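Local structure of centrosomal protein of 104 kDa (Homo sapiens, 5LPH) at residues S61-A66 with I101-T106; F95-A100 with K114-I119; R99-K102 with V108-A111; L37-S42 with E54-T59; T147-S152 with A196-G201. The protein is required for ciliogenesis and for structural integrity at the ciliary tip, and carries the tubulin-binding TOG domain described here. All coordinates share one frame; numbering follows the deposited sequence. Where two conformers were deposited one is given.

Contact 1. Residues S61-A66 with I101-T106; sequences SYREDA and IKDIVT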
# COMPACT_ATOMS: atom_id res chain seq x y z
N SER A 61 -23.33 9.82 0.13
CA SER A 61 -23.33 10.69 1.31
C SER A 61 -23.62 9.91 2.60
O SER A 61 -23.20 10.34 3.68
CB SER A 61 -24.32 11.86 1.15
OG SER A 61 -25.63 11.40 0.84
N TYR A 62 -24.34 8.79 2.49
CA TYR A 62 -24.51 7.87 3.62
C TYR A 62 -23.25 7.05 3.86
O TYR A 62 -22.88 6.84 5.01
CB TYR A 62 -25.72 6.94 3.43
CG TYR A 62 -27.08 7.62 3.43
CD1 TYR A 62 -27.24 8.98 3.76
CD2 TYR A 62 -28.23 6.89 3.10
CE1 TYR A 62 -28.49 9.58 3.75
CE2 TYR A 62 -29.49 7.48 3.10
CZ TYR A 62 -29.61 8.83 3.42
OH TYR A 62 -30.83 9.45 3.42
N ARG A 63 -22.62 6.57 2.79
CA ARG A 63 -21.34 5.84 2.93
C ARG A 63 -20.28 6.73 3.57
O ARG A 63 -19.56 6.27 4.46
CB ARG A 63 -20.85 5.31 1.59
CG ARG A 63 -21.75 4.24 1.00
CD ARG A 63 -21.03 3.41 -0.05
NE ARG A 63 -20.54 4.19 -1.17
CZ ARG A 63 -21.25 4.61 -2.22
NH1 ARG A 63 -22.56 4.38 -2.33
NH2 ARG A 63 -20.65 5.30 -3.18
N GLU A 64 -20.23 8.00 3.17
CA GLU A 64 -19.31 8.96 3.76
C GLU A 64 -19.64 9.22 5.23
O GLU A 64 -18.74 9.23 6.07
CB GLU A 64 -19.32 10.30 3.01
CG GLU A 64 -18.12 11.18 3.35
CD GLU A 64 -18.34 12.67 3.12
OE1 GLU A 64 -19.49 13.14 3.05
OE2 GLU A 64 -17.32 13.39 3.04
N ASP A 65 -20.92 9.44 5.52
CA ASP A 65 -21.38 9.71 6.88
C ASP A 65 -21.08 8.57 7.86
O ASP A 65 -20.72 8.82 9.01
CB ASP A 65 -22.89 10.00 6.89
CG ASP A 65 -23.39 10.45 8.24
OD1 ASP A 65 -23.02 11.56 8.67
OD2 ASP A 65 -24.16 9.69 8.87
N ALA A 66 -21.23 7.33 7.40
CA ALA A 66 -20.89 6.16 8.21
C ALA A 66 -19.43 6.19 8.66
O ALA A 66 -19.14 5.95 9.83
CB ALA A 66 -21.17 4.88 7.43
N ILE A 101 -12.00 1.83 0.62
CA ILE A 101 -10.85 2.14 -0.23
C ILE A 101 -11.13 1.85 -1.71
O ILE A 101 -10.56 2.50 -2.59
CB ILE A 101 -9.56 1.43 0.26
CG1 ILE A 101 -9.07 2.09 1.56
CG2 ILE A 101 -8.44 1.51 -0.76
CD1 ILE A 101 -8.09 1.26 2.36
N LYS A 102 -12.02 0.89 -1.99
CA LYS A 102 -12.47 0.61 -3.37
C LYS A 102 -13.69 1.45 -3.83
O LYS A 102 -14.29 1.12 -4.85
CB LYS A 102 -12.78 -0.89 -3.52
CG LYS A 102 -11.55 -1.79 -3.62
CD LYS A 102 -11.91 -3.27 -3.51
CE LYS A 102 -12.13 -3.69 -2.06
NZ LYS A 102 -12.30 -5.17 -1.90
N ASP A 103 -14.05 2.52 -3.12
CA ASP A 103 -15.30 3.23 -3.43
C ASP A 103 -15.24 3.96 -4.77
O ASP A 103 -14.19 4.45 -5.17
CB ASP A 103 -15.70 4.22 -2.33
CG ASP A 103 -17.20 4.49 -2.31
OD1 ASP A 103 -17.93 3.69 -1.67
OD2 ASP A 103 -17.66 5.47 -2.93
N ILE A 104 -16.38 4.01 -5.46
CA ILE A 104 -16.51 4.68 -6.76
C ILE A 104 -16.67 6.21 -6.66
O ILE A 104 -16.71 6.89 -7.69
CB ILE A 104 -17.66 4.07 -7.61
CG1 ILE A 104 -19.04 4.25 -6.94
CG2 ILE A 104 -17.39 2.59 -7.85
CD1 ILE A 104 -20.21 3.78 -7.78
N VAL A 105 -16.77 6.75 -5.44
CA VAL A 105 -16.89 8.18 -5.20
C VAL A 105 -15.70 8.65 -4.36
O VAL A 105 -15.40 8.07 -3.31
CB VAL A 105 -18.22 8.53 -4.49
CG1 VAL A 105 -18.30 10.01 -4.13
CG2 VAL A 105 -19.40 8.14 -5.39
N THR A 106 -15.06 9.72 -4.82
CA THR A 106 -13.82 10.23 -4.26
C THR A 106 -13.93 10.59 -2.78
O THR A 106 -13.05 10.23 -2.00
CB THR A 106 -13.30 11.43 -5.09
OG1 THR A 106 -12.80 10.94 -6.34
CG2 THR A 106 -12.18 12.18 -4.39

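Contact 2. Residues F95-A100 with K114-I119; sequences FLVRRA and KLLKMI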
# COMPACT_ATOMS: atom_id res chain seq x y z
N PHE A 95 -12.33 -3.54 8.62
CA PHE A 95 -13.16 -4.25 7.63
C PHE A 95 -13.92 -3.26 6.72
O PHE A 95 -13.97 -3.45 5.51
CB PHE A 95 -14.11 -5.24 8.32
CG PHE A 95 -15.13 -5.85 7.40
CD1 PHE A 95 -16.38 -5.26 7.23
CD2 PHE A 95 -14.86 -7.03 6.72
CE1 PHE A 95 -17.32 -5.81 6.38
CE2 PHE A 95 -15.80 -7.59 5.87
CZ PHE A 95 -17.04 -6.98 5.70
N LEU A 96 -14.51 -2.23 7.32
CA LEU A 96 -15.23 -1.20 6.55
C LEU A 96 -14.30 -0.27 5.76
O LEU A 96 -14.62 0.09 4.63
CB LEU A 96 -16.17 -0.39 7.46
CG LEU A 96 -17.39 -1.12 8.02
CD1 LEU A 96 -18.18 -0.18 8.90
CD2 LEU A 96 -18.28 -1.69 6.93
N VAL A 97 -13.17 0.11 6.35
CA VAL A 97 -12.15 0.90 5.64
C VAL A 97 -11.68 0.19 4.38
O VAL A 97 -11.61 0.79 3.31
CB VAL A 97 -10.94 1.22 6.56
CG1 VAL A 97 -9.69 1.63 5.77
CG2 VAL A 97 -11.32 2.32 7.54
N ARG A 98 -11.40 -1.10 4.50
CA ARG A 98 -10.95 -1.93 3.38
C ARG A 98 -11.89 -1.88 2.16
O ARG A 98 -11.43 -1.81 1.03
CB ARG A 98 -10.76 -3.38 3.85
CG ARG A 98 -10.18 -4.34 2.83
CD ARG A 98 -10.11 -5.73 3.42
NE ARG A 98 -9.97 -6.75 2.37
CZ ARG A 98 -8.82 -7.19 1.86
NH1 ARG A 98 -7.65 -6.70 2.26
NH2 ARG A 98 -8.84 -8.13 0.92
N ARG A 99 -13.19 -1.95 2.40
CA ARG A 99 -14.16 -1.90 1.30
C ARG A 99 -14.32 -0.46 0.76
O ARG A 99 -14.36 -0.26 -0.46
CB ARG A 99 -15.46 -2.61 1.69
CG ARG A 99 -16.35 -1.95 2.72
CD ARG A 99 -17.68 -2.67 2.82
NE ARG A 99 -18.66 -2.23 1.81
CZ ARG A 99 -19.03 -2.89 0.71
NH1 ARG A 99 -18.53 -4.08 0.39
NH2 ARG A 99 -19.94 -2.34 -0.09
N ALA A 100 -14.29 0.52 1.65
CA ALA A 100 -14.38 1.93 1.26
C ALA A 100 -13.17 2.47 0.48
O ALA A 100 -13.30 3.46 -0.25
CB ALA A 100 -14.63 2.80 2.48
N LYS A 114 -8.70 9.06 5.93
CA LYS A 114 -8.74 9.84 7.17
C LYS A 114 -9.00 8.94 8.38
O LYS A 114 -8.34 9.06 9.41
CB LYS A 114 -9.81 10.93 7.05
CG LYS A 114 -10.01 11.81 8.27
CD LYS A 114 -11.20 12.74 8.07
CE LYS A 114 -11.60 13.44 9.36
NZ LYS A 114 -10.60 14.48 9.75
N LEU A 115 -9.98 8.04 8.26
CA LEU A 115 -10.29 7.06 9.30
C LEU A 115 -9.10 6.12 9.55
O LEU A 115 -8.74 5.86 10.70
CB LEU A 115 -11.53 6.25 8.91
CG LEU A 115 -11.99 5.12 9.84
CD1 LEU A 115 -12.20 5.61 11.26
CD2 LEU A 115 -13.27 4.48 9.32
N LEU A 116 -8.49 5.62 8.48
CA LEU A 116 -7.36 4.70 8.57
C LEU A 116 -6.19 5.35 9.29
O LEU A 116 -5.61 4.75 10.19
CB LEU A 116 -6.93 4.21 7.18
CG LEU A 116 -5.83 3.14 7.11
CD1 LEU A 116 -6.11 1.96 8.02
CD2 LEU A 116 -5.67 2.67 5.67
N LYS A 117 -5.87 6.58 8.89
CA LYS A 117 -4.80 7.35 9.53
C LYS A 117 -5.07 7.57 11.03
O LYS A 117 -4.15 7.44 11.84
CB LYS A 117 -4.57 8.68 8.82
CG LYS A 117 -3.57 9.59 9.52
CD LYS A 117 -3.03 10.68 8.61
CE LYS A 117 -2.14 11.63 9.41
NZ LYS A 117 -1.67 12.77 8.59
N MSE A 118 -6.31 7.89 11.39
CA MSE A 118 -6.68 8.10 12.80
C MSE A 118 -6.50 6.83 13.60
O MSE A 118 -6.06 6.87 14.74
CB MSE A 118 -8.12 8.61 12.92
CG MSE A 118 -8.55 8.82 14.39
SE MSE A 118 -9.36 7.15 15.06
CE MSE A 118 -10.98 7.47 14.00
N ILE A 119 -6.88 5.68 13.02
CA ILE A 119 -6.75 4.39 13.71
C ILE A 119 -5.28 4.05 14.01
O ILE A 119 -4.95 3.68 15.14
CB ILE A 119 -7.42 3.24 12.92
CG1 ILE A 119 -8.94 3.40 12.92
CG2 ILE A 119 -7.07 1.88 13.52
CD1 ILE A 119 -9.65 2.63 11.83

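Contact 3. Residues R99-K102 with V108-A111; sequences RAIK and VFQA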
# COMPACT_ATOMS: atom_id res chain seq x y z
N ARG A 99 -13.19 -1.95 2.40
CA ARG A 99 -14.16 -1.90 1.30
C ARG A 99 -14.32 -0.46 0.76
O ARG A 99 -14.36 -0.26 -0.46
CB ARG A 99 -15.46 -2.61 1.69
CG ARG A 99 -16.35 -1.95 2.72
CD ARG A 99 -17.68 -2.67 2.82
NE ARG A 99 -18.66 -2.23 1.81
CZ ARG A 99 -19.03 -2.89 0.71
NH1 ARG A 99 -18.53 -4.08 0.39
NH2 ARG A 99 -19.94 -2.34 -0.09
N ALA A 100 -14.29 0.52 1.65
CA ALA A 100 -14.38 1.93 1.26
C ALA A 100 -13.17 2.47 0.48
O ALA A 100 -13.30 3.46 -0.25
CB ALA A 100 -14.63 2.80 2.48
N ILE A 101 -12.00 1.83 0.62
CA ILE A 101 -10.85 2.14 -0.23
C ILE A 101 -11.13 1.85 -1.71
O ILE A 101 -10.56 2.50 -2.59
CB ILE A 101 -9.56 1.43 0.26
CG1 ILE A 101 -9.07 2.09 1.56
CG2 ILE A 101 -8.44 1.51 -0.76
CD1 ILE A 101 -8.09 1.26 2.36
N LYS A 102 -12.02 0.89 -1.99
CA LYS A 102 -12.47 0.61 -3.37
C LYS A 102 -13.69 1.45 -3.83
O LYS A 102 -14.29 1.12 -4.85
CB LYS A 102 -12.78 -0.89 -3.52
CG LYS A 102 -11.55 -1.79 -3.62
CD LYS A 102 -11.91 -3.27 -3.51
CE LYS A 102 -12.13 -3.69 -2.06
NZ LYS A 102 -12.30 -5.17 -1.90
N VAL A 108 -15.80 9.43 -0.43
CA VAL A 108 -15.88 8.24 0.42
C VAL A 108 -14.49 7.62 0.54
O VAL A 108 -14.08 7.25 1.64
CB VAL A 108 -16.87 7.19 -0.15
CG1 VAL A 108 -16.91 5.95 0.72
CG2 VAL A 108 -18.27 7.80 -0.29
N PHE A 109 -13.78 7.50 -0.58
CA PHE A 109 -12.38 7.05 -0.63
C PHE A 109 -11.49 7.87 0.31
O PHE A 109 -10.74 7.31 1.10
CB PHE A 109 -11.85 7.09 -2.08
CG PHE A 109 -10.35 6.96 -2.22
CD1 PHE A 109 -9.72 5.73 -2.03
CD2 PHE A 109 -9.58 8.06 -2.57
CE1 PHE A 109 -8.35 5.61 -2.17
CE2 PHE A 109 -8.20 7.94 -2.72
CZ PHE A 109 -7.59 6.71 -2.52
N GLN A 110 -11.62 9.20 0.23
CA GLN A 110 -10.85 10.12 1.09
C GLN A 110 -11.19 10.01 2.58
O GLN A 110 -10.29 10.08 3.43
CB GLN A 110 -11.03 11.56 0.61
CG GLN A 110 -10.05 11.95 -0.49
CD GLN A 110 -10.51 13.11 -1.37
OE1 GLN A 110 -10.16 13.19 -2.55
NE2 GLN A 110 -11.30 14.01 -0.79
N ALA A 111 -12.47 9.85 2.90
CA ALA A 111 -12.91 9.66 4.28
C ALA A 111 -12.36 8.36 4.88
O ALA A 111 -12.06 8.31 6.06
CB ALA A 111 -14.43 9.68 4.39

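Contact 4. Residues L37-S42 with E54-T59; sequences LREASS and EAYCKT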
# COMPACT_ATOMS: atom_id res chain seq x y z
N LEU A 37 -24.56 -9.61 4.29
CA LEU A 37 -24.92 -9.98 5.66
C LEU A 37 -23.93 -11.00 6.24
O LEU A 37 -23.47 -10.85 7.37
CB LEU A 37 -26.34 -10.55 5.67
CG LEU A 37 -27.33 -10.25 6.79
CD1 LEU A 37 -27.23 -8.82 7.29
CD2 LEU A 37 -28.72 -10.56 6.27
N ARG A 38 -23.60 -12.02 5.45
CA ARG A 38 -22.65 -13.07 5.88
C ARG A 38 -21.21 -12.55 5.90
O ARG A 38 -20.44 -12.84 6.82
CB ARG A 38 -22.76 -14.32 4.99
CG ARG A 38 -24.16 -14.92 4.90
CD ARG A 38 -24.71 -15.44 6.23
NE ARG A 38 -26.18 -15.39 6.29
CZ ARG A 38 -26.92 -15.71 7.36
NH1 ARG A 38 -26.36 -16.13 8.49
NH2 ARG A 38 -28.25 -15.61 7.29
N GLU A 39 -20.89 -11.75 4.89
CA GLU A 39 -19.59 -11.07 4.76
C GLU A 39 -19.31 -10.14 5.95
O GLU A 39 -18.22 -10.19 6.54
CB GLU A 39 -19.59 -10.27 3.44
CG GLU A 39 -18.27 -9.69 2.98
CD GLU A 39 -18.43 -8.89 1.70
OE1 GLU A 39 -17.89 -9.32 0.66
OE2 GLU A 39 -19.13 -7.85 1.71
N ALA A 40 -20.29 -9.31 6.31
CA ALA A 40 -20.16 -8.31 7.38
C ALA A 40 -20.73 -8.76 8.73
O ALA A 40 -20.95 -7.92 9.62
CB ALA A 40 -20.82 -7.01 6.94
N SER A 41 -20.93 -10.07 8.91
CA SER A 41 -21.61 -10.63 10.08
C SER A 41 -21.04 -10.12 11.41
O SER A 41 -21.77 -9.67 12.28
CB SER A 41 -21.52 -12.16 10.05
OG SER A 41 -22.27 -12.74 11.10
N SER A 42 -19.72 -10.17 11.53
CA SER A 42 -19.04 -9.76 12.77
C SER A 42 -19.05 -8.25 13.01
O SER A 42 -19.21 -7.80 14.16
CB SER A 42 -17.60 -10.27 12.77
OG SER A 42 -17.07 -10.19 14.08
N GLU A 54 -25.57 1.68 6.28
CA GLU A 54 -25.11 2.96 5.73
C GLU A 54 -23.87 2.79 4.83
O GLU A 54 -23.84 3.26 3.69
CB GLU A 54 -24.73 3.94 6.84
CG GLU A 54 -25.83 4.81 7.41
CD GLU A 54 -25.24 5.96 8.20
OE1 GLU A 54 -24.68 5.69 9.28
OE2 GLU A 54 -25.29 7.12 7.72
N ALA A 55 -22.86 2.11 5.37
CA ALA A 55 -21.59 1.88 4.67
C ALA A 55 -21.72 1.08 3.38
O ALA A 55 -20.94 1.28 2.46
CB ALA A 55 -20.59 1.19 5.60
N TYR A 56 -22.70 0.17 3.33
CA TYR A 56 -22.93 -0.69 2.15
C TYR A 56 -23.89 -0.13 1.10
O TYR A 56 -23.96 -0.67 -0.01
CB TYR A 56 -23.47 -2.06 2.60
CG TYR A 56 -22.40 -3.09 2.85
CD1 TYR A 56 -21.67 -3.09 4.03
CD2 TYR A 56 -22.14 -4.09 1.92
CE1 TYR A 56 -20.69 -4.04 4.28
CE2 TYR A 56 -21.16 -5.05 2.16
CZ TYR A 56 -20.44 -5.01 3.34
OH TYR A 56 -19.47 -5.94 3.60
N CYS A 57 -24.63 0.93 1.42
CA CYS A 57 -25.74 1.35 0.55
C CYS A 57 -25.28 2.17 -0.66
O CYS A 57 -24.12 2.59 -0.75
CB CYS A 57 -26.79 2.11 1.36
SG CYS A 57 -26.37 3.81 1.72
N LYS A 58 -26.22 2.42 -1.57
CA LYS A 58 -25.93 3.05 -2.86
C LYS A 58 -25.86 4.58 -2.83
O LYS A 58 -25.63 5.19 -3.87
CB LYS A 58 -26.96 2.59 -3.90
CG LYS A 58 -26.74 1.16 -4.37
CD LYS A 58 -27.93 0.67 -5.19
CE LYS A 58 -27.70 -0.74 -5.71
NZ LYS A 58 -28.93 -1.26 -6.37
N THR A 59 -26.04 5.19 -1.66
CA THR A 59 -26.01 6.65 -1.52
C THR A 59 -24.68 7.07 -0.91
O THR A 59 -24.42 6.81 0.27
CB THR A 59 -27.19 7.12 -0.64
OG1 THR A 59 -28.41 6.54 -1.13
CG2 THR A 59 -27.33 8.63 -0.64

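Contact 5. Residues T147-S152 with A196-G201; sequences TRTGDS and AMSQMG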
# COMPACT_ATOMS: atom_id res chain seq x y z
N THR A 147 -3.89 -1.38 -5.36
CA THR A 147 -4.77 -1.53 -6.53
C THR A 147 -5.31 -0.17 -7.02
O THR A 147 -5.41 0.04 -8.23
CB THR A 147 -5.95 -2.49 -6.31
OG1 THR A 147 -6.68 -2.09 -5.15
CG2 THR A 147 -5.46 -3.92 -6.15
N ARG A 148 -5.63 0.74 -6.10
CA ARG A 148 -6.06 2.10 -6.47
C ARG A 148 -4.97 2.98 -7.09
O ARG A 148 -5.29 4.02 -7.68
CB ARG A 148 -6.68 2.85 -5.27
CG ARG A 148 -7.92 2.23 -4.62
CD ARG A 148 -9.01 1.77 -5.59
NE ARG A 148 -9.56 2.82 -6.44
CZ ARG A 148 -10.53 3.68 -6.11
NH1 ARG A 148 -11.10 3.68 -4.91
NH2 ARG A 148 -10.95 4.57 -7.01
N THR A 149 -3.69 2.61 -6.96
CA THR A 149 -2.61 3.29 -7.69
C THR A 149 -2.56 2.89 -9.18
O THR A 149 -1.78 3.46 -9.93
CB THR A 149 -1.22 3.10 -7.05
OG1 THR A 149 -0.83 1.73 -7.12
CG2 THR A 149 -1.18 3.56 -5.61
N GLY A 150 -3.36 1.90 -9.59
CA GLY A 150 -3.62 1.63 -11.01
C GLY A 150 -4.93 2.19 -11.55
O GLY A 150 -5.40 1.75 -12.60
N ASP A 151 -5.52 3.17 -10.87
CA ASP A 151 -6.79 3.78 -11.29
C ASP A 151 -6.60 4.59 -12.57
O ASP A 151 -5.49 5.02 -12.88
CB ASP A 151 -7.34 4.69 -10.17
CG ASP A 151 -8.84 4.92 -10.26
OD1 ASP A 151 -9.60 4.05 -9.78
OD2 ASP A 151 -9.26 5.98 -10.78
N SER A 152 -7.69 4.80 -13.31
CA SER A 152 -7.66 5.61 -14.54
C SER A 152 -7.48 7.11 -14.23
O SER A 152 -6.90 7.83 -15.04
CB SER A 152 -8.93 5.41 -15.37
OG SER A 152 -9.21 4.03 -15.55
N ALA A 196 1.93 -0.76 -12.67
CA ALA A 196 3.37 -1.01 -12.72
C ALA A 196 4.21 0.25 -12.47
O ALA A 196 5.16 0.21 -11.68
CB ALA A 196 3.75 -1.64 -14.05
N MSE A 197 3.84 1.35 -13.13
CA MSE A 197 4.55 2.65 -12.99
C MSE A 197 4.43 3.19 -11.59
O MSE A 197 5.40 3.71 -11.05
CB MSE A 197 4.15 3.71 -14.04
CG MSE A 197 5.31 4.45 -14.74
SE MSE A 197 6.64 3.21 -15.51
CE MSE A 197 5.37 2.52 -16.85
N SER A 198 3.25 3.04 -10.98
CA SER A 198 3.02 3.50 -9.60
C SER A 198 3.85 2.72 -8.59
O SER A 198 4.43 3.31 -7.68
CB SER A 198 1.54 3.43 -9.22
OG SER A 198 0.77 4.41 -9.92
N GLN A 199 3.89 1.40 -8.73
CA GLN A 199 4.68 0.55 -7.84
C GLN A 199 6.18 0.89 -7.91
O GLN A 199 6.85 0.98 -6.89
CB GLN A 199 4.47 -0.94 -8.16
CG GLN A 199 5.13 -1.87 -7.15
CD GLN A 199 4.75 -3.33 -7.32
OE1 GLN A 199 3.71 -3.67 -7.88
NE2 GLN A 199 5.61 -4.21 -6.81
N MSE A 200 6.67 1.09 -9.12
CA MSE A 200 8.07 1.47 -9.35
C MSE A 200 8.40 2.83 -8.81
O MSE A 200 9.47 3.01 -8.23
CB MSE A 200 8.33 1.41 -10.84
CG MSE A 200 8.69 0.00 -11.18
SE MSE A 200 8.79 -0.17 -13.12
CE MSE A 200 10.54 -1.09 -13.03
N GLY A 201 7.50 3.78 -9.00
CA GLY A 201 7.64 5.11 -8.42
C GLY A 201 7.72 5.09 -6.91
O GLY A 201 8.57 5.76 -6.32

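Contact 1. Residues S61-A66 with I101-T106
R63 and D103 form a side-on salt bridge between helix 60-76 and the loop joining helices 83-100 and 106-126 of this HEAT-repeat TOG domain. The carboxylate lies across the NE side of the guanidinium, with their planes 31° apart, and each of its oxygens takes one N-H through its syn lone pair. The two bonds are unequal in geometry. R63 NH2 reaches D103 OD2 at 3.0 Å, nearly straight and in the guanidinium plane. The bond from R63 NE to D103 OD1, 2.7 Å, is more bent (137°), and OD1 is tilted from the guanidinium plane. A turn at the third torsion of R63 (chi3 -59°) swings the guanidinium into this pose, and its remaining nitrogen, NH1, bonds to the carbonyl of C57. D103 is held from its own side too: D103 OD2 also accepts the backbone N of V105 at 3.0 Å, closing an Asx turn just ahead of helix 106-126. This second donor arrives on the anti side of OD2, tilted from the carboxylate plane. One oxygen thus serves both the helix-to-loop salt bridge and the loop's own turn, which fixes the rotation of the carboxylate. Methyl CG2 of V105 lies at the guanidinium edge, 3.8 Å from R63 NH2.

Contact 2. Residues F95-A100 with K114-I119
V97 packs its two methyls against L115 and L116, joining helices 83-100 and 106-126, a consecutive helix pair of the HEAT-type solenoid. The first shell is wholly apolar. On one branch, V97 CG2 meets L115 CD2 at 3.4 Å, tighter than usual for two methyl carbons, and lies 3.7 Å from L115 CG. On the other, V97 CG1 touches L116 more loosely, 4.0 Å from L116 CB. V97 and L115 meet obliquely, while V97 and L116 are turned at about a right angle. The valine rotation explains this division: with CG1 anti to the backbone N (chi1 162°), CG2 falls on the L115 side. The CA atoms of V97 and L116 are only 6.8 Å apart, a close approach consistent with a short side chain at this point. Farther out, neighbouring helices close the site. V97 and L116 both touch T141 of helix 131-147, and L115 reaches L67 of helix 60-76. At the margin K117 forms a salt bridge with E166, and R98 bonds to the carbonyl of R140, so polar ties to later helices flank the buried patch. Beyond CB, L116 offers V97 one more atom, its CD2, 4.2 Å from V97 CG1.

Contact 3. Residues R99-K102 with V108-A111
The ring of F109 is set beside I101 by CG lying anti to the backbone N (chi1 166°), and its second torsion (chi2 74°) turns the ring edge, rather than a face, to the I101 carbonyl. The pair sits where helix 83-100 gives way to the short loop before helix 106-126, inside the HEAT-repeat fold of the TOG domain. I101 O lies near the ring plane, 3.4 Å from F109 CD1. This placement puts the weakly positive C-H rim next to the carbonyl oxygen, probably a favourable electrostatic fit, although no conventional hydrogen bond crosses between the segments.

The close backbone approach is the reason main-chain atoms carry so much of the contact: the CA atoms of I101 and F109 are 5.2 Å apart. A100 O likewise rests on helix 106-126, at 3.7 Å from F109 CA. The CB of I101 points away from this helix, yet I101 CG2 still borders the ring at 4.3 Å from F109 CE1. Beside this pair, the methyl of A100 packs loosely beside V108, with A100 CB to V108 CG1 also 4.3 Å.

All four touching residues are buried, and adjacent helices complete their surroundings. V108 continues onto W60, R63 and L67 of helix 60-76, while I101 reaches T141, V144 and L145 of helix 131-147. R148 joins both halves of the contact, through a cation-pi interaction with F109 and a hydrogen bond to I101 O. At the turn itself, K102 N bonds back to R99 O at 3.0 Å, an i to i-3 bond.

Contact 4. Residues L37-S42 with E54-T59
Y56 OH donates a hydrogen bond to E39, tying the end of helix 49-56 to the end of helix 34-39 at the N-terminal part of the TOG domain. This is the hydrogen bond of the contact, 2.7 Å from Y56 OH to E39 OE2. The oxygen lies at the ring edge, in the ring plane, while the hydroxyl meets it on its anti side, 25° out of the carboxylate plane. The carboxylate and ring planes are turned 39° apart. E39 gets there with an extended chain, CG anti to the backbone N (chi1 -169°), so its acid group stands well off its own helix.

Apolar packing comes from A40, the buried residue at the break between helices 34-39 and 41-47. A40 CB approaches the ring obliquely, 4.0 Å from Y56 CE1, and also sits 3.8 Å from Y56 OH. F95 of helix 83-100 touches E39, A40 and Y56, and so backs both sides of the contact.

A third kind of interaction involves the ring itself, which takes part in a cation-pi contact with R99.

Together, the hydrogen bond from the phenol and the nearby arginine would be expected to favour an ionised E39. Because E39 is exposed while A40 is buried, the tyrosine spans the boundary between surface and interior: its hydroxyl bonds the carboxylate, while the same end of the ring packs on the A40 methyl.

Contact 5. Residues T147-S152 with A196-G201
T149 and S198 account for nearly all the surface buried where the loop after helix 131-147, within HEAT repeat 1, leans on helix 193-210. Their CA atoms approach to 5.9 Å, a separation suited to two small polar residues packed side by side. Both direct CB at the opposing segment, and the two CB atoms come within 3.5 Å of each other.

S198 offers its hydroxyl to the loop backbone: S198 OG lies 2.7 Å from T149 O. Its torsion sets OG beside its own backbone N, anti to the carbonyl carbon (chi1 -70°), where H194 O, one helical turn earlier, is also within its reach. S198 CB adds to the contact, 3.4 Å from T149 O.

T149 uses its own hydroxyl differently. Its OG1 bonds to L146 O within its own part of the chain. Toward the other segment T149 OG1 makes only packing contact, 3.6 Å from S198 CB. Helix 154-169 closes in from another direction, A160 touching T149 and R157 touching S198.

The loop carrying T149 is braced by the salt bridge between R148 and D151. D151 OD1 lies in the guanidinium plane of R148, 3.1 Å from R148 NH2, whereas that nitrogen stands above the carboxylate plane, 58° out of it.

In the fold
Contacts 2 and 3 are the buried ones, and both join helices 83-100 and 106-126: contact 2 by apolar side chains along the pair, contact 3 near the turn, where carbonyls enter the packing. Contacts 1, 4 and 5 are only partly buried and rely on polar groups: a charged pair, a phenol-carboxylate bond and a hydroxyl facing a carbonyl. Several residues bridge them. V108 of contact 3 packs on R63 of contact 1, whose NH1 bonds to C57 of contact 4; R99 of contacts 2 and 3 meets Y56 of contact 4. R148 connects distant contact 5 to I101, about 17 Å separating the centres of contacts 3 and 5.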